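Local coordinates for uncharacterized protein HtdX (Mycobacterium tuberculosis, PDB 4OOB) that hydrates trans-2-enoyl-CoA and dehydrates (3R)-3-hydroxyacyl-CoA thioesters over a broad range of chain lengths, preferring C8 to C12 substrates, at residues 29-34 and 193-198; 151-156 and 225-230; 240-245 and 252-257. All coordinates share one frame; numbering follows the deposited sequence.

Interaction 1 of 3, residues 29-34 and 193-198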
# COMPACT_ATOMS: atom_id res chain seq x y z
N ALA A 29 5.58 -3.03 -14.23
CA ALA A 29 5.67 -1.92 -15.20
C ALA A 29 5.01 -0.64 -14.70
O ALA A 29 5.58 0.47 -14.77
CB ALA A 29 5.06 -2.31 -16.55
N VAL A 30 3.79 -0.78 -14.19
CA VAL A 30 3.06 0.42 -13.73
C VAL A 30 3.73 1.07 -12.50
O VAL A 30 3.71 2.30 -12.39
CB VAL A 30 1.56 0.14 -13.49
CG1 VAL A 30 1.37 -0.72 -12.27
CG2 VAL A 30 0.81 1.44 -13.27
N THR A 31 4.26 0.26 -11.56
CA THR A 31 4.92 0.81 -10.37
C THR A 31 6.36 1.25 -10.61
O THR A 31 6.94 1.93 -9.76
CB THR A 31 4.88 -0.16 -9.19
OG1 THR A 31 5.55 -1.39 -9.52
CG2 THR A 31 3.42 -0.45 -8.81
N GLY A 32 6.90 0.93 -11.79
CA GLY A 32 8.28 1.21 -12.13
C GLY A 32 9.27 0.30 -11.40
O GLY A 32 10.37 0.71 -11.07
N LEU A 33 8.86 -0.91 -11.08
CA LEU A 33 9.67 -1.82 -10.31
C LEU A 33 10.14 -2.91 -11.28
O LEU A 33 9.72 -2.93 -12.45
CB LEU A 33 8.81 -2.39 -9.21
CG LEU A 33 8.98 -1.91 -7.78
CD1 LEU A 33 9.42 -0.46 -7.59
CD2 LEU A 33 7.72 -2.17 -7.00
N ARG A 34 11.03 -3.78 -10.83
CA ARG A 34 11.73 -4.69 -11.72
C ARG A 34 10.91 -5.97 -11.81
O ARG A 34 10.48 -6.48 -10.80
CB ARG A 34 13.12 -4.97 -11.17
CG ARG A 34 14.12 -5.41 -12.24
CD ARG A 34 15.35 -6.07 -11.64
NE ARG A 34 15.07 -7.48 -11.41
CZ ARG A 34 15.40 -8.49 -12.23
NH1 ARG A 34 16.07 -8.28 -13.37
NH2 ARG A 34 15.06 -9.73 -11.89
N GLY A 193 -2.49 4.48 -1.71
CA GLY A 193 -1.34 4.44 -0.84
C GLY A 193 -0.34 3.44 -1.32
O GLY A 193 0.86 3.72 -1.31
N MET A 194 -0.80 2.26 -1.78
CA MET A 194 0.15 1.22 -2.12
C MET A 194 0.76 1.43 -3.51
O MET A 194 1.72 0.76 -3.86
CB MET A 194 -0.50 -0.19 -2.00
CG MET A 194 -0.84 -0.56 -0.56
SD MET A 194 0.62 -0.62 0.48
CE MET A 194 1.49 -1.99 -0.28
N PHE A 195 0.21 2.34 -4.33
CA PHE A 195 0.94 2.73 -5.54
C PHE A 195 2.25 3.36 -5.12
O PHE A 195 3.32 2.99 -5.57
CB PHE A 195 0.22 3.71 -6.43
CG PHE A 195 1.11 4.21 -7.56
CD1 PHE A 195 1.33 3.42 -8.68
CD2 PHE A 195 1.82 5.40 -7.43
CE1 PHE A 195 2.22 3.83 -9.71
CE2 PHE A 195 2.70 5.82 -8.44
CZ PHE A 195 2.88 5.04 -9.60
N THR A 196 2.13 4.35 -4.26
CA THR A 196 3.24 5.15 -3.84
C THR A 196 4.20 4.28 -3.01
O THR A 196 5.41 4.39 -3.15
CB THR A 196 2.69 6.43 -3.17
OG1 THR A 196 3.28 7.60 -3.76
CG2 THR A 196 2.87 6.47 -1.80
N ALA A 197 3.67 3.35 -2.20
CA ALA A 197 4.55 2.52 -1.38
C ALA A 197 5.40 1.65 -2.26
O ALA A 197 6.52 1.33 -1.89
CB ALA A 197 3.79 1.67 -0.41
N ALA A 198 4.85 1.24 -3.41
CA ALA A 198 5.59 0.42 -4.31
C ALA A 198 6.56 1.32 -5.08
O ALA A 198 7.75 1.02 -5.11
CB ALA A 198 4.69 -0.31 -5.26

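Interaction 2 of 3, residues 151-156 and 225-230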
# COMPACT_ATOMS: atom_id res chain seq x y z
N ALA A 151 16.43 12.81 -3.83
CA ALA A 151 17.09 11.73 -4.55
C ALA A 151 16.37 11.38 -5.85
O ALA A 151 16.98 10.94 -6.81
CB ALA A 151 17.13 10.48 -3.67
N ALA A 152 15.05 11.51 -5.85
CA ALA A 152 14.27 11.26 -7.04
C ALA A 152 12.96 12.00 -6.94
O ALA A 152 12.59 12.52 -5.87
CB ALA A 152 14.01 9.79 -7.22
N VAL A 153 12.32 12.11 -8.07
CA VAL A 153 11.04 12.79 -8.19
C VAL A 153 10.04 11.86 -8.84
O VAL A 153 10.23 11.39 -9.95
CB VAL A 153 11.17 14.04 -9.04
CG1 VAL A 153 9.81 14.71 -9.20
CG2 VAL A 153 12.21 14.99 -8.44
N LEU A 154 8.96 11.60 -8.11
CA LEU A 154 7.83 10.82 -8.63
C LEU A 154 6.85 11.76 -9.29
O LEU A 154 6.49 12.76 -8.66
CB LEU A 154 7.16 10.10 -7.46
CG LEU A 154 7.58 8.65 -7.31
CD1 LEU A 154 9.05 8.43 -7.50
CD2 LEU A 154 7.16 8.10 -5.98
N ARG A 155 6.43 11.48 -10.52
CA ARG A 155 5.34 12.22 -11.17
C ARG A 155 4.18 11.28 -11.46
O ARG A 155 4.33 10.29 -12.15
CB ARG A 155 5.72 12.89 -12.52
CG ARG A 155 4.74 14.09 -12.77
CD ARG A 155 4.22 14.11 -14.14
NE ARG A 155 3.05 14.95 -14.49
CZ ARG A 155 2.54 16.02 -13.84
NH1 ARG A 155 2.99 16.52 -12.70
NH2 ARG A 155 1.49 16.61 -14.37
N ILE A 156 3.01 11.63 -10.98
CA ILE A 156 1.93 10.68 -10.90
C ILE A 156 0.70 11.33 -11.48
O ILE A 156 0.22 12.30 -10.95
CB ILE A 156 1.69 10.28 -9.44
CG1 ILE A 156 3.00 9.88 -8.79
CG2 ILE A 156 0.71 9.09 -9.36
CD1 ILE A 156 2.78 9.53 -7.34
N PRO A 225 -2.85 15.60 -10.68
CA PRO A 225 -1.47 15.12 -10.90
C PRO A 225 -0.53 15.56 -9.75
O PRO A 225 -0.69 16.62 -9.19
CB PRO A 225 -1.04 15.83 -12.20
CG PRO A 225 -1.93 17.06 -12.27
CD PRO A 225 -3.25 16.56 -11.74
N ALA A 226 0.44 14.73 -9.42
CA ALA A 226 1.34 15.00 -8.32
C ALA A 226 2.78 14.97 -8.82
O ALA A 226 3.20 14.04 -9.55
CB ALA A 226 1.17 13.97 -7.23
N THR A 227 3.53 15.97 -8.38
CA THR A 227 4.96 15.92 -8.52
C THR A 227 5.52 15.85 -7.12
O THR A 227 5.31 16.77 -6.35
CB THR A 227 5.46 17.16 -9.23
OG1 THR A 227 4.90 17.16 -10.54
CG2 THR A 227 6.91 17.13 -9.35
N ALA A 228 6.24 14.79 -6.77
CA ALA A 228 6.61 14.60 -5.38
C ALA A 228 8.08 14.16 -5.21
O ALA A 228 8.58 13.26 -5.91
CB ALA A 228 5.67 13.63 -4.75
N GLY A 229 8.76 14.83 -4.27
CA GLY A 229 10.20 14.66 -4.06
C GLY A 229 10.40 13.49 -3.13
O GLY A 229 9.72 13.42 -2.09
N LEU A 230 11.29 12.57 -3.51
CA LEU A 230 11.60 11.41 -2.67
C LEU A 230 13.01 11.52 -2.05
O LEU A 230 14.00 11.67 -2.76
CB LEU A 230 11.46 10.08 -3.44
CG LEU A 230 11.96 8.84 -2.66
CD1 LEU A 230 11.00 8.49 -1.54
CD2 LEU A 230 12.15 7.65 -3.57

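Interaction 3 of 3, residues 240-245 and 252-257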
# COMPACT_ATOMS: atom_id res chain seq x y z
N ASP A 240 15.71 4.69 5.14
CA ASP A 240 14.64 5.58 5.63
C ASP A 240 14.18 6.38 4.42
O ASP A 240 15.01 6.97 3.69
CB ASP A 240 15.15 6.56 6.69
CG ASP A 240 15.46 5.88 8.03
OD1 ASP A 240 15.15 4.68 8.23
OD2 ASP A 240 16.00 6.59 8.89
N LEU A 241 12.87 6.36 4.19
CA LEU A 241 12.24 7.00 3.02
C LEU A 241 11.22 8.04 3.46
O LEU A 241 10.46 7.83 4.41
CB LEU A 241 11.51 5.96 2.16
CG LEU A 241 12.17 5.00 1.17
CD1 LEU A 241 13.60 4.69 1.44
CD2 LEU A 241 11.43 3.66 1.11
N THR A 242 11.23 9.19 2.78
CA THR A 242 10.18 10.18 2.90
C THR A 242 9.84 10.74 1.54
O THR A 242 10.73 11.21 0.81
CB THR A 242 10.57 11.38 3.78
OG1 THR A 242 10.95 10.91 5.05
CG2 THR A 242 9.39 12.21 4.00
N LEU A 243 8.56 10.67 1.22
CA LEU A 243 8.03 11.26 -0.00
C LEU A 243 7.21 12.48 0.37
O LEU A 243 6.29 12.37 1.15
CB LEU A 243 7.11 10.26 -0.71
CG LEU A 243 6.47 10.66 -2.05
CD1 LEU A 243 7.49 10.64 -3.18
CD2 LEU A 243 5.27 9.83 -2.38
N ARG A 244 7.51 13.64 -0.18
CA ARG A 244 6.75 14.89 0.15
C ARG A 244 6.38 15.75 -1.07
O ARG A 244 6.89 15.50 -2.14
CB ARG A 244 7.51 15.71 1.17
CG ARG A 244 8.99 15.66 1.02
CD ARG A 244 9.65 16.66 1.95
NE ARG A 244 10.34 16.11 3.14
CZ ARG A 244 9.81 16.00 4.36
NH1 ARG A 244 8.54 16.35 4.58
NH2 ARG A 244 10.55 15.54 5.36
N ASN A 245 5.54 16.77 -0.90
CA ASN A 245 5.04 17.59 -2.05
C ASN A 245 5.65 18.97 -2.33
O ASN A 245 5.13 19.68 -3.21
CB ASN A 245 3.54 17.83 -1.89
CG ASN A 245 3.20 18.46 -0.56
OD1 ASN A 245 3.91 18.27 0.41
ND2 ASN A 245 2.12 19.20 -0.52
N HIS A 252 3.79 12.94 2.27
CA HIS A 252 2.83 11.93 1.81
C HIS A 252 3.00 10.57 2.49
O HIS A 252 2.03 9.89 2.79
CB HIS A 252 2.98 11.70 0.32
CG HIS A 252 2.58 12.87 -0.50
ND1 HIS A 252 1.38 13.48 -0.33
CD2 HIS A 252 3.22 13.54 -1.49
CE1 HIS A 252 1.27 14.49 -1.18
NE2 HIS A 252 2.37 14.54 -1.91
N LEU A 253 4.25 10.17 2.71
CA LEU A 253 4.57 8.98 3.49
C LEU A 253 5.98 9.06 4.09
O LEU A 253 6.82 9.82 3.61
CB LEU A 253 4.46 7.73 2.62
CG LEU A 253 5.54 7.46 1.59
CD1 LEU A 253 6.85 6.93 2.12
CD2 LEU A 253 4.96 6.41 0.65
N THR A 254 6.21 8.30 5.15
CA THR A 254 7.54 8.12 5.70
C THR A 254 7.63 6.63 5.92
O THR A 254 6.64 5.98 6.23
CB THR A 254 7.75 8.88 7.03
OG1 THR A 254 6.91 8.29 8.02
CG2 THR A 254 7.35 10.31 6.89
N ALA A 255 8.82 6.08 5.78
CA ALA A 255 8.94 4.65 5.77
C ALA A 255 10.32 4.14 6.08
O ALA A 255 11.29 4.81 5.94
CB ALA A 255 8.52 4.11 4.39
N THR A 256 10.38 2.86 6.43
CA THR A 256 11.65 2.25 6.69
C THR A 256 11.65 0.90 6.08
O THR A 256 10.63 0.21 6.09
CB THR A 256 11.93 2.06 8.19
OG1 THR A 256 10.87 1.32 8.79
CG2 THR A 256 12.07 3.41 8.89
N VAL A 257 12.84 0.56 5.55
CA VAL A 257 13.22 -0.76 5.14
C VAL A 257 14.39 -1.22 6.06
O VAL A 257 15.36 -0.51 6.22
CB VAL A 257 13.69 -0.71 3.68
CG1 VAL A 257 13.95 -2.10 3.13
CG2 VAL A 257 12.65 0.03 2.82

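Interaction 1 of 3, residues 29-34 and 193-198
Val-30 meets Phe-195 through its backbone: the carbonyl O lies in the plane of the ring, at the edge, 3.4 Å from Phe-195 CE1. Phe-195 reaches this position because CG stands anti to the backbone N (chi1 173°), which carries the ring from helix 193-199, packed on the hotdog-fold sheet at Ile-156, to the C-terminal end of helix 21-31. Thr-31 follows, its CA obliquely placed against the same ring and its CG2 3.8 Å from Ala-198 CB. A chi1 of 61° puts OG1 between the backbone N and the carbonyl carbon, which leaves CG2 beside the N and facing Ala-198. Gly-32, at positive phi, is the C-prime residue of a Schellman motif that ends the helix. Both branches of Leu-33 then approach Ala-198: CD1 lies 3.3 Å from Ala-198 O, and CD2 lies 4.0 Å from Ala-198 CB. Pro-40 and Leu-201 also touch Leu-33, and Lys-160 and Ile-161 of helix 158-167 touch Phe-195. All five touching residues are buried, and across these two segments the contact is apolar packing plus a carbonyl O at the Phe-195 edge, with the polar Thr-31 OG1 bonded back to Tyr-27 O of its own helix.

Interaction 2 of 3, residues 151-156 and 225-230
Ile-156 and Ala-226 stand side by side in an antiparallel beta ladder, CB to CB 4.3 Å, where the edge strand 152-156 joins strand 226-234 of the hotdog-fold sheet. Their side chains share a face with those of Leu-154, Ala-228, Ala-152 and Leu-230, and this face packs against helix 193-199: Leu-154, paired with Ala-228, touches Ala-199, and Ile-156 touches Phe-195 and Thr-196. Backbone evidence for the ladder is regular: Leu-154 N donates to Ala-228 O at 2.8 Å, and Ala-228 N returns the bond to Leu-154 O with an N-H...O angle of 161°. At the far end Ala-151 and Ala-152 both face Leu-230, a classic beta bulge in which Ala-151 N adds a weak bond to Leu-230 O at 2.9 Å.

The other face, more exposed, carries Val-153, Arg-155 and Thr-227. Val-153 CG1 and Thr-227 CG2 meet obliquely at 3.8 Å. Arg-155 runs alongside Pro-225, both side chains pointing the same way, and its chain bends at chi2 (-134°), bringing the guanidinium beside the proline and within reach of Thr-227. Arg-155 NH2 thereby rests 3.4 Å from Pro-225 CB, while Arg-155 NH1 offers Thr-227 OG1, which lies at the guanidinium edge and in its plane, a weak bond of 3.0 Å with an N-H...O angle of 122°.

Interaction 3 of 3, residues 240-245 and 252-257
Leu-241 and Ala-255 form a hydrogen-bonded pair of an antiparallel beta hairpin made by strands 238-244 and 251-259. Leu-241 N donates to Ala-255 O at 2.8 Å with a nearly straight N-H...O angle of 172°, and Ala-255 N returns a more bent bond to Leu-241 O.

The buried face is the tightly packed one. Leu-241 CB lies 4.2 Å from Ala-255 CB, and its CD2 branch meets Val-257 CG2 obliquely at the same separation. At the next hydrogen-bonded pair, chi1 of 74° places Leu-253 CG between its backbone N and carbonyl carbon, from where it touches Leu-243 CB at 3.9 Å. Here the ladder carries a classic beta bulge, His-252 and Leu-253 both facing Leu-243. His-252 N gives Leu-243 O a bond of 2.8 Å in the carbonyl plane, and Leu-253 N adds a weak one, so a single oxygen receives two donors. At this corner of the chain the buried His-252 ring lies oblique to Asn-245 CB, which is 3.5 Å from His-252 NE2, and ND1 is bonded to Lys-220 O.

On the face opposite the leucines the contacts are sparser and more open to solvent. Thr-242 and Thr-254 lie side by side, CG2 to CG2 4.0 Å, and the Arg-244 guanidinium folds back along its own strand so that Thr-242 CG2 sits 3.7 Å above the centre of one face. The side chains of Asp-240 and Thr-256 also point the same way, side by side, with Asp-240 OD1 3.4 Å from Thr-256 CG2; the carboxylate's charge is met by a salt bridge to Arg-258.

Within the sheet, strand 226-234 flanks the hairpin beside 238-244 and strand 212-218 flanks it beside 251-259, while Thr-196 of helix 193-199 packs on Leu-243 and Leu-253.

Overall arrangement
From the N terminus, the first of these contacts is interaction 1, which closes a loop of 158 residues by joining the end of helix 21-31 to helix 193-199. Interaction 2 starts inside that loop, at strand 152-156, and closes beyond it at 225-230, so the two contacts cross along the chain. Interaction 3 follows both in series and closes a short hairpin. Helix 193-199 links all three, since Phe-195 packs on Ile-156 and Thr-196 reaches Ile-156, Leu-243 and Leu-253. Strands 226-234 and 238-244 are sheet neighbours, a probable Gly-229 N to Arg-244 O hydrogen bond joining interactions 2 and 3, whose centres lie about 12 Å apart.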